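Local coordinates for protein beta-galactosidase (PDB 3TTY) that hydrolyses terminal beta-galactosides, as a zinc-containing TIM-barrel glycoside hydrolase that binds galactose in its barrel domain and assembles as a trimer, at residues A[527-532]-A[538-543]; A[547-552]-A[563-568]. One frame throughout, in Å; residues are numbered along the deposited sequence.

Contact 1 (A[527-532]-A[538-543]); sequences EIVLRQ and RGSYSC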
ATOM      1  N   GLU A 527      -2.435  -7.470  32.945  1.00 24.20           N
ATOM      2  CA  GLU A 527      -2.771  -6.711  34.128  1.00 29.06           C
ATOM      3  C   GLU A 527      -1.557  -6.655  35.048  1.00 27.47           C
ATOM      4  O   GLU A 527      -0.920  -7.680  35.316  1.00 26.39           O
ATOM      5  CB  GLU A 527      -3.967  -7.379  34.818  1.00 27.54           C
ATOM      6  CG  GLU A 527      -4.495  -6.719  36.090  1.00 36.30           C
ATOM      7  CD  GLU A 527      -5.596  -7.557  36.765  1.00 46.10           C
ATOM      8  OE1 GLU A 527      -6.074  -7.175  37.864  1.00 41.76           O
ATOM      9  OE2 GLU A 527      -5.980  -8.605  36.193  1.00 42.25           O
ATOM     10  N   ILE A 528      -1.220  -5.446  35.487  1.00 25.54           N
ATOM     11  CA  ILE A 528      -0.188  -5.234  36.487  1.00 25.12           C
ATOM     12  C   ILE A 528      -0.882  -5.170  37.843  1.00 31.36           C
ATOM     13  O   ILE A 528      -1.708  -4.283  38.094  1.00 33.24           O
ATOM     14  CB  ILE A 528       0.593  -3.942  36.215  1.00 23.65           C
ATOM     15  CG1 ILE A 528       1.398  -4.080  34.927  1.00 26.96           C
ATOM     16  CG2 ILE A 528       1.533  -3.620  37.358  1.00 23.11           C
ATOM     17  CD1 ILE A 528       1.981  -2.786  34.450  1.00 21.74           C
ATOM     18  N   VAL A 529      -0.576  -6.142  38.699  1.00 30.29           N
ATOM     19  CA  VAL A 529      -1.234  -6.281  39.992  1.00 27.61           C
ATOM     20  C   VAL A 529      -0.256  -6.045  41.120  1.00 25.13           C
ATOM     21  O   VAL A 529       0.592  -6.887  41.387  1.00 27.56           O
ATOM     22  CB  VAL A 529      -1.789  -7.694  40.180  1.00 30.72           C
ATOM     23  CG1 VAL A 529      -2.493  -7.813  41.539  1.00 28.95           C
ATOM     24  CG2 VAL A 529      -2.721  -8.058  39.035  1.00 29.86           C
ATOM     25  N   LEU A 530      -0.372  -4.908  41.796  1.00 24.46           N
ATOM     26  CA  LEU A 530       0.532  -4.623  42.902  1.00 29.29           C
ATOM     27  C   LEU A 530       0.416  -5.578  44.096  1.00 31.47           C
ATOM     28  O   LEU A 530      -0.680  -5.965  44.508  1.00 31.74           O
ATOM     29  CB  LEU A 530       0.430  -3.168  43.336  1.00 26.08           C
ATOM     30  CG  LEU A 530       1.377  -2.368  42.451  1.00 24.49           C
ATOM     31  CD1 LEU A 530       0.644  -1.814  41.212  1.00 25.54           C
ATOM     32  CD2 LEU A 530       2.063  -1.290  43.242  1.00 25.14           C
ATOM     33  N   ARG A 531       1.566  -5.967  44.630  1.00 35.29           N
ATOM     34  CA  ARG A 531       1.600  -6.882  45.763  1.00 38.82           C
ATOM     35  C   ARG A 531       0.958  -6.214  46.966  1.00 38.88           C
ATOM     36  O   ARG A 531       0.216  -6.849  47.718  1.00 33.38           O
ATOM     37  CB  ARG A 531       3.035  -7.267  46.088  1.00 36.33           C
ATOM     38  CG  ARG A 531       3.654  -8.215  45.088  1.00 41.46           C
ATOM     39  CD  ARG A 531       3.268  -9.639  45.399  1.00 46.33           C
ATOM     40  NE  ARG A 531       4.349 -10.562  45.071  1.00 47.22           N
ATOM     41  CZ  ARG A 531       5.454 -10.701  45.795  1.00 49.54           C
ATOM     42  NH1 ARG A 531       5.634  -9.967  46.891  1.00 47.98           N
ATOM     43  NH2 ARG A 531       6.379 -11.573  45.419  1.00 45.36           N
ATOM     44  N   GLN A 532       1.244  -4.925  47.126  1.00 36.99           N
ATOM     45  CA  GLN A 532       0.665  -4.122  48.196  1.00 40.00           C
ATOM     46  C   GLN A 532       0.740  -2.658  47.804  1.00 39.31           C
ATOM     47  O   GLN A 532       1.527  -2.283  46.934  1.00 36.54           O
ATOM     48  CB  GLN A 532       1.410  -4.356  49.512  1.00 34.01           C
ATOM     49  CG  GLN A 532       2.892  -4.034  49.442  1.00 42.26           C
ATOM     50  CD  GLN A 532       3.704  -4.705  50.549  1.00 54.46           C
ATOM     51  OE1 GLN A 532       3.505  -5.883  50.859  1.00 57.09           O
ATOM     52  NE2 GLN A 532       4.626  -3.953  51.147  1.00 54.04           N
ATOM     53  N   ARG A 538      -1.269   1.348  43.297  1.00 38.11           N
ATOM     54  CA  ARG A 538      -2.229   0.598  44.096  1.00 36.49           C
ATOM     55  C   ARG A 538      -3.254  -0.143  43.241  1.00 36.57           C
ATOM     56  O   ARG A 538      -3.783   0.398  42.268  1.00 35.85           O
ATOM     57  CB  ARG A 538      -2.927   1.567  45.049  1.00 48.37           C
ATOM     58  CG  ARG A 538      -4.076   0.996  45.833  1.00 53.64           C
ATOM     59  CD  ARG A 538      -4.537   1.997  46.894  1.00 66.68           C
ATOM     60  NE  ARG A 538      -4.464   3.378  46.420  1.00 78.06           N
ATOM     61  CZ  ARG A 538      -5.423   3.986  45.724  1.00 90.20           C
ATOM     62  NH1 ARG A 538      -6.538   3.335  45.413  1.00 88.66           N
ATOM     63  NH2 ARG A 538      -5.265   5.247  45.335  1.00 87.89           N
ATOM     64  N   GLY A 539      -3.537  -1.388  43.606  1.00 33.01           N
ATOM     65  CA  GLY A 539      -4.490  -2.194  42.861  1.00 32.31           C
ATOM     66  C   GLY A 539      -3.952  -2.654  41.516  1.00 32.36           C
ATOM     67  O   GLY A 539      -2.788  -3.038  41.406  1.00 33.01           O
ATOM     68  N   SER A 540      -4.802  -2.601  40.494  1.00 29.72           N
ATOM     69  CA  SER A 540      -4.477  -3.124  39.167  1.00 33.38           C
ATOM     70  C   SER A 540      -4.314  -2.036  38.119  1.00 32.10           C
ATOM     71  O   SER A 540      -4.981  -1.000  38.183  1.00 34.54           O
ATOM     72  CB  SER A 540      -5.567  -4.094  38.700  1.00 31.86           C
ATOM     73  OG  SER A 540      -5.575  -5.263  39.498  1.00 38.43           O
ATOM     74  N   TYR A 541      -3.427  -2.278  37.154  1.00 30.40           N
ATOM     75  CA  TYR A 541      -3.310  -1.418  35.971  1.00 27.19           C
ATOM     76  C   TYR A 541      -3.230  -2.305  34.731  1.00 26.58           C
ATOM     77  O   TYR A 541      -3.028  -3.508  34.840  1.00 22.53           O
ATOM     78  CB  TYR A 541      -2.073  -0.524  36.049  1.00 25.15           C
ATOM     79  CG  TYR A 541      -2.013   0.344  37.283  1.00 29.35           C
ATOM     80  CD1 TYR A 541      -2.476   1.657  37.263  1.00 27.81           C
ATOM     81  CD2 TYR A 541      -1.496  -0.151  38.473  1.00 28.26           C
ATOM     82  CE1 TYR A 541      -2.426   2.452  38.398  1.00 29.81           C
ATOM     83  CE2 TYR A 541      -1.430   0.632  39.610  1.00 28.27           C
ATOM     84  CZ  TYR A 541      -1.902   1.932  39.569  1.00 33.99           C
ATOM     85  OH  TYR A 541      -1.846   2.703  40.705  1.00 26.37           O
ATOM     86  N   SER A 542      -3.399  -1.725  33.551  1.00 23.14           N
ATOM     87  CA  SER A 542      -3.270  -2.527  32.341  1.00 29.17           C
ATOM     88  C   SER A 542      -1.868  -2.397  31.758  1.00 26.68           C
ATOM     89  O   SER A 542      -1.176  -1.397  31.991  1.00 23.33           O
ATOM     90  CB  SER A 542      -4.324  -2.136  31.308  1.00 27.08           C
ATOM     91  OG  SER A 542      -4.268  -0.748  31.056  1.00 39.27           O
ATOM     92  N   CYS A 543      -1.439  -3.419  31.023  1.00 21.35           N
ATOM     93  CA  CYS A 543      -0.182  -3.333  30.292  1.00 25.41           C
ATOM     94  C   CYS A 543      -0.338  -4.091  28.991  1.00 24.06           C
ATOM     95  O   CYS A 543      -1.286  -4.850  28.834  1.00 28.16           O
ATOM     96  CB  CYS A 543       0.977  -3.902  31.111  1.00 21.88           C
ATOM     97  SG  CYS A 543       0.878  -5.688  31.372  1.00 25.65           S
TER

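Contact 2 (A[547-552]-A[563-568]); sequences CDVIHA and ADYYKG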
ATOM      1  N   CYS A 547       5.220  -8.780  26.903  1.00 18.85           N
ATOM      2  CA  CYS A 547       5.306  -9.190  28.298  1.00 21.36           C
ATOM      3  C   CYS A 547       6.543 -10.044  28.501  1.00 23.65           C
ATOM      4  O   CYS A 547       6.634 -11.152  27.972  1.00 19.77           O
ATOM      5  CB  CYS A 547       4.062  -9.974  28.721  1.00 22.30           C
ATOM      6  SG  CYS A 547       2.517  -9.009  28.781  1.00 26.53           S
ATOM      7  N   ASP A 548       7.501  -9.522  29.261  1.00 17.81           N
ATOM      8  CA  ASP A 548       8.666 -10.307  29.652  1.00 23.01           C
ATOM      9  C   ASP A 548       8.290 -11.273  30.771  1.00 21.35           C
ATOM     10  O   ASP A 548       7.672 -10.870  31.751  1.00 25.72           O
ATOM     11  CB  ASP A 548       9.777  -9.378  30.140  1.00 20.35           C
ATOM     12  CG  ASP A 548      11.052  -9.526  29.339  1.00 25.58           C
ATOM     13  OD1 ASP A 548      11.137 -10.492  28.542  1.00 26.46           O
ATOM     14  OD2 ASP A 548      11.967  -8.690  29.517  1.00 22.15           O
ATOM     15  N   VAL A 549       8.658 -12.544  30.640  1.00 24.04           N
ATOM     16  CA  VAL A 549       8.437 -13.504  31.732  1.00 22.76           C
ATOM     17  C   VAL A 549       9.744 -13.628  32.490  1.00 24.03           C
ATOM     18  O   VAL A 549      10.711 -14.161  31.950  1.00 27.79           O
ATOM     19  CB  VAL A 549       8.010 -14.878  31.198  1.00 22.26           C
ATOM     20  CG1 VAL A 549       7.827 -15.880  32.341  1.00 22.15           C
ATOM     21  CG2 VAL A 549       6.735 -14.744  30.393  1.00 22.60           C
ATOM     22  N   ILE A 550       9.802 -13.113  33.717  1.00 21.69           N
ATOM     23  CA  ILE A 550      11.102 -12.975  34.394  1.00 22.12           C
ATOM     24  C   ILE A 550      11.196 -13.683  35.743  1.00 22.71           C
ATOM     25  O   ILE A 550      10.184 -14.107  36.297  1.00 22.98           O
ATOM     26  CB  ILE A 550      11.457 -11.498  34.597  1.00 23.72           C
ATOM     27  CG1 ILE A 550      10.575 -10.881  35.686  1.00 23.59           C
ATOM     28  CG2 ILE A 550      11.280 -10.730  33.296  1.00 18.92           C
ATOM     29  CD1 ILE A 550      10.908  -9.437  35.965  1.00 22.90           C
ATOM     30  N   HIS A 551      12.415 -13.815  36.265  1.00 17.80           N
ATOM     31  CA  HIS A 551      12.609 -14.391  37.594  1.00 21.88           C
ATOM     32  C   HIS A 551      13.374 -13.455  38.512  1.00 22.96           C
ATOM     33  O   HIS A 551      14.464 -12.989  38.172  1.00 26.09           O
ATOM     34  CB  HIS A 551      13.356 -15.722  37.514  1.00 23.35           C
ATOM     35  CG  HIS A 551      12.724 -16.717  36.597  1.00 25.73           C
ATOM     36  ND1 HIS A 551      11.830 -17.671  37.036  1.00 26.63           N
ATOM     37  CD2 HIS A 551      12.850 -16.901  35.260  1.00 23.28           C
ATOM     38  CE1 HIS A 551      11.442 -18.408  36.009  1.00 27.96           C
ATOM     39  NE2 HIS A 551      12.046 -17.962  34.921  1.00 23.92           N
ATOM     40  N   ALA A 552      12.816 -13.193  39.688  1.00 22.61           N
ATOM     41  CA  ALA A 552      13.519 -12.380  40.676  1.00 20.75           C
ATOM     42  C   ALA A 552      14.678 -13.181  41.261  1.00 23.15           C
ATOM     43  O   ALA A 552      14.487 -14.287  41.759  1.00 22.69           O
ATOM     44  CB  ALA A 552      12.575 -11.930  41.774  1.00 19.81           C
ATOM     45  N   ALA A 563      -2.926 -12.213  34.442  1.00 27.11           N
ATOM     46  CA  ALA A 563      -3.593 -13.142  33.535  1.00 26.11           C
ATOM     47  C   ALA A 563      -2.616 -13.949  32.693  1.00 34.65           C
ATOM     48  O   ALA A 563      -1.398 -13.739  32.760  1.00 26.83           O
ATOM     49  CB  ALA A 563      -4.559 -12.391  32.632  1.00 27.32           C
ATOM     50  N   ASP A 564      -3.163 -14.873  31.898  1.00 27.96           N
ATOM     51  CA  ASP A 564      -2.364 -15.659  30.965  1.00 28.25           C
ATOM     52  C   ASP A 564      -1.472 -16.646  31.721  1.00 27.82           C
ATOM     53  O   ASP A 564      -1.449 -16.638  32.952  1.00 29.00           O
ATOM     54  CB  ASP A 564      -1.530 -14.730  30.070  1.00 30.21           C
ATOM     55  CG  ASP A 564      -1.632 -15.091  28.601  1.00 30.52           C
ATOM     56  OD1 ASP A 564      -1.760 -16.295  28.298  1.00 27.63           O
ATOM     57  OD2 ASP A 564      -1.593 -14.170  27.752  1.00 34.21           O
ATOM     58  N   TYR A 565      -0.737 -17.490  30.994  1.00 26.32           N
ATOM     59  CA  TYR A 565       0.054 -18.553  31.632  1.00 23.84           C
ATOM     60  C   TYR A 565       1.153 -18.054  32.569  1.00 26.90           C
ATOM     61  O   TYR A 565       1.619 -18.804  33.432  1.00 27.80           O
ATOM     62  CB  TYR A 565       0.635 -19.524  30.600  1.00 23.82           C
ATOM     63  CG  TYR A 565       1.805 -18.988  29.803  1.00 22.19           C
ATOM     64  CD1 TYR A 565       1.607 -18.198  28.679  1.00 23.64           C
ATOM     65  CD2 TYR A 565       3.111 -19.286  30.172  1.00 26.77           C
ATOM     66  CE1 TYR A 565       2.677 -17.715  27.951  1.00 26.07           C
ATOM     67  CE2 TYR A 565       4.188 -18.806  29.455  1.00 27.74           C
ATOM     68  CZ  TYR A 565       3.967 -18.022  28.347  1.00 26.19           C
ATOM     69  OH  TYR A 565       5.042 -17.547  27.637  1.00 24.66           O
ATOM     70  N   TYR A 566       1.572 -16.800  32.411  1.00 27.67           N
ATOM     71  CA  TYR A 566       2.562 -16.231  33.328  1.00 23.72           C
ATOM     72  C   TYR A 566       1.943 -15.455  34.496  1.00 27.41           C
ATOM     73  O   TYR A 566       2.638 -14.749  35.231  1.00 26.09           O
ATOM     74  CB  TYR A 566       3.590 -15.374  32.598  1.00 20.79           C
ATOM     75  CG  TYR A 566       3.071 -14.594  31.408  1.00 22.24           C
ATOM     76  CD1 TYR A 566       2.686 -13.261  31.531  1.00 21.25           C
ATOM     77  CD2 TYR A 566       3.011 -15.178  30.157  1.00 20.43           C
ATOM     78  CE1 TYR A 566       2.239 -12.541  30.434  1.00 22.73           C
ATOM     79  CE2 TYR A 566       2.570 -14.469  29.057  1.00 26.15           C
ATOM     80  CZ  TYR A 566       2.183 -13.155  29.194  1.00 26.29           C
ATOM     81  OH  TYR A 566       1.741 -12.471  28.079  1.00 26.37           O
ATOM     82  N   LYS A 567       0.635 -15.599  34.665  1.00 25.22           N
ATOM     83  CA  LYS A 567      -0.053 -14.993  35.786  1.00 27.20           C
ATOM     84  C   LYS A 567       0.700 -15.247  37.085  1.00 23.94           C
ATOM     85  O   LYS A 567       1.105 -16.373  37.361  1.00 28.78           O
ATOM     86  CB  LYS A 567      -1.468 -15.561  35.895  1.00 30.29           C
ATOM     87  CG  LYS A 567      -2.251 -15.042  37.097  1.00 33.98           C
ATOM     88  CD  LYS A 567      -3.589 -15.747  37.206  1.00 37.94           C
ATOM     89  CE  LYS A 567      -4.439 -15.152  38.316  1.00 39.35           C
ATOM     90  NZ  LYS A 567      -5.819 -15.720  38.276  1.00 42.64           N
ATOM     91  N   GLY A 568       0.890 -14.194  37.873  1.00 25.32           N
ATOM     92  CA  GLY A 568       1.503 -14.318  39.180  1.00 23.03           C
ATOM     93  C   GLY A 568       3.021 -14.240  39.163  1.00 34.31           C
ATOM     94  O   GLY A 568       3.674 -14.449  40.192  1.00 32.12           O
TER

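Contact 1 (A[527-532]-A[538-543])
The Tyr541 ring meets Leu530 at its edge: CD1 of Leu530 lies in the ring plane, 3.6 Å from Tyr541 CE2. Further along that rim, also in plane, the backbone N of Arg538 donates to Tyr541 OH over 3.0 Å, which ties the phenol back to the loop just before its own strand. The carboxylate of Glu527 is the other flat group. Its chain is fully extended, CG anti to the backbone N (chi1 -179°), which carries OE1 to the hydroxyl of Ser540; Ser540 OG donates to Glu527 OE1 at 2.6 Å, and OE1 receives it on its anti lone pair, away from OE2. Together the residues form an antiparallel beta hairpin of strands 525-530 and 540-544 in the trimerisation domain. Ile528 and Tyr541 are the hydrogen-bonded pair at its middle, with Ile528 N to Tyr541 O at 2.7 Å and Tyr541 N to Ile528 O at 2.8 Å; Glu527-Ser542 and Val529-Ser540 flank it as non-hydrogen-bonded pairs. Toward the turn, Leu530 N reaches Gly539 O at 3.1 Å, and the positive phi of Gly539 (73°) suits a glycine. On the face that carries Ile528 and Tyr541, Ile528 CD1 packs against Cys543 CB at 3.7 Å, with Ala559 and Pro589 of neighbouring strands also touching Ile528. Ser542 OG turns instead to Asp590.

Contact 2 (A[547-552]-A[563-568])
Tyr566 leans obliquely against the start of strand 546-552, meeting Val549 near its root and Cys547 at its tip. Its CB lies 3.9 Å from Val549 CG2, and the same methyl is 3.8 Å from both CG and CD2, approaching the ring obliquely. Val549 offers this branch because CG1 stands anti to the backbone N (chi1 178°), which puts CG2 beside that nitrogen. Farther out, on the same side of the ring plane, CE1 comes 3.6 Å from Cys547 CB. CZ continues along the same cysteine, and at the tip OH is 3.5 Å from Cys547 CB, with SG close by. Cys547 SG sits 5.1 Å from the ring centroid and 72° off its normal, an oblique sulfur-aromatic contact. The phenol oxygen finds its polar partner in Asp518 of the adjacent strand 512-519.

Tyr566 belongs to a type I beta turn from Asp564 to Lys567, closed by Lys567 N to Asp564 O at 2.9 Å. Within the turn Tyr566 CD2 stands 3.3 Å above one face of Tyr565, offset toward its rim, and the OH of Tyr565 bonds to Glu516; the Tyr566 ring also meets that of Tyr561 edge to face. A leucine in place of Tyr566 would probably leave Asp518 without its phenol partner and open a gap beside Cys547. The turn also reaches the second subunit, where Asp564 OD1 forms a salt bridge with Arg323 of that chain and Tyr565 packs on its Pro324. No hydrogen bond joins the two segments directly, so apolar and sulfur-aromatic contacts link turn to strand, while the buried phenol of Tyr566 satisfies its polar end through Asp518.

Overall arrangement
Contacts 1 and 2 come in series along the chain, inside the trimerisation domain, with centres about 13 Å apart. Strand 540-544 of contact 1 is followed closely by strand 546-552 of contact 2, yet the two belong to different sheets: the hairpin of contact 1 lies in the large mixed sheet, whereas 546-552 pairs antiparallel with 512-519. Strand 556-561 then returns to the mixed sheet beside 525-530, and the turn at 563-568 follows it. The chain thus passes between the sheets and back. Contact 1 is confined to its own subunit, while the turn of contact 2 also meets a second subunit, placing it at the trimer interface.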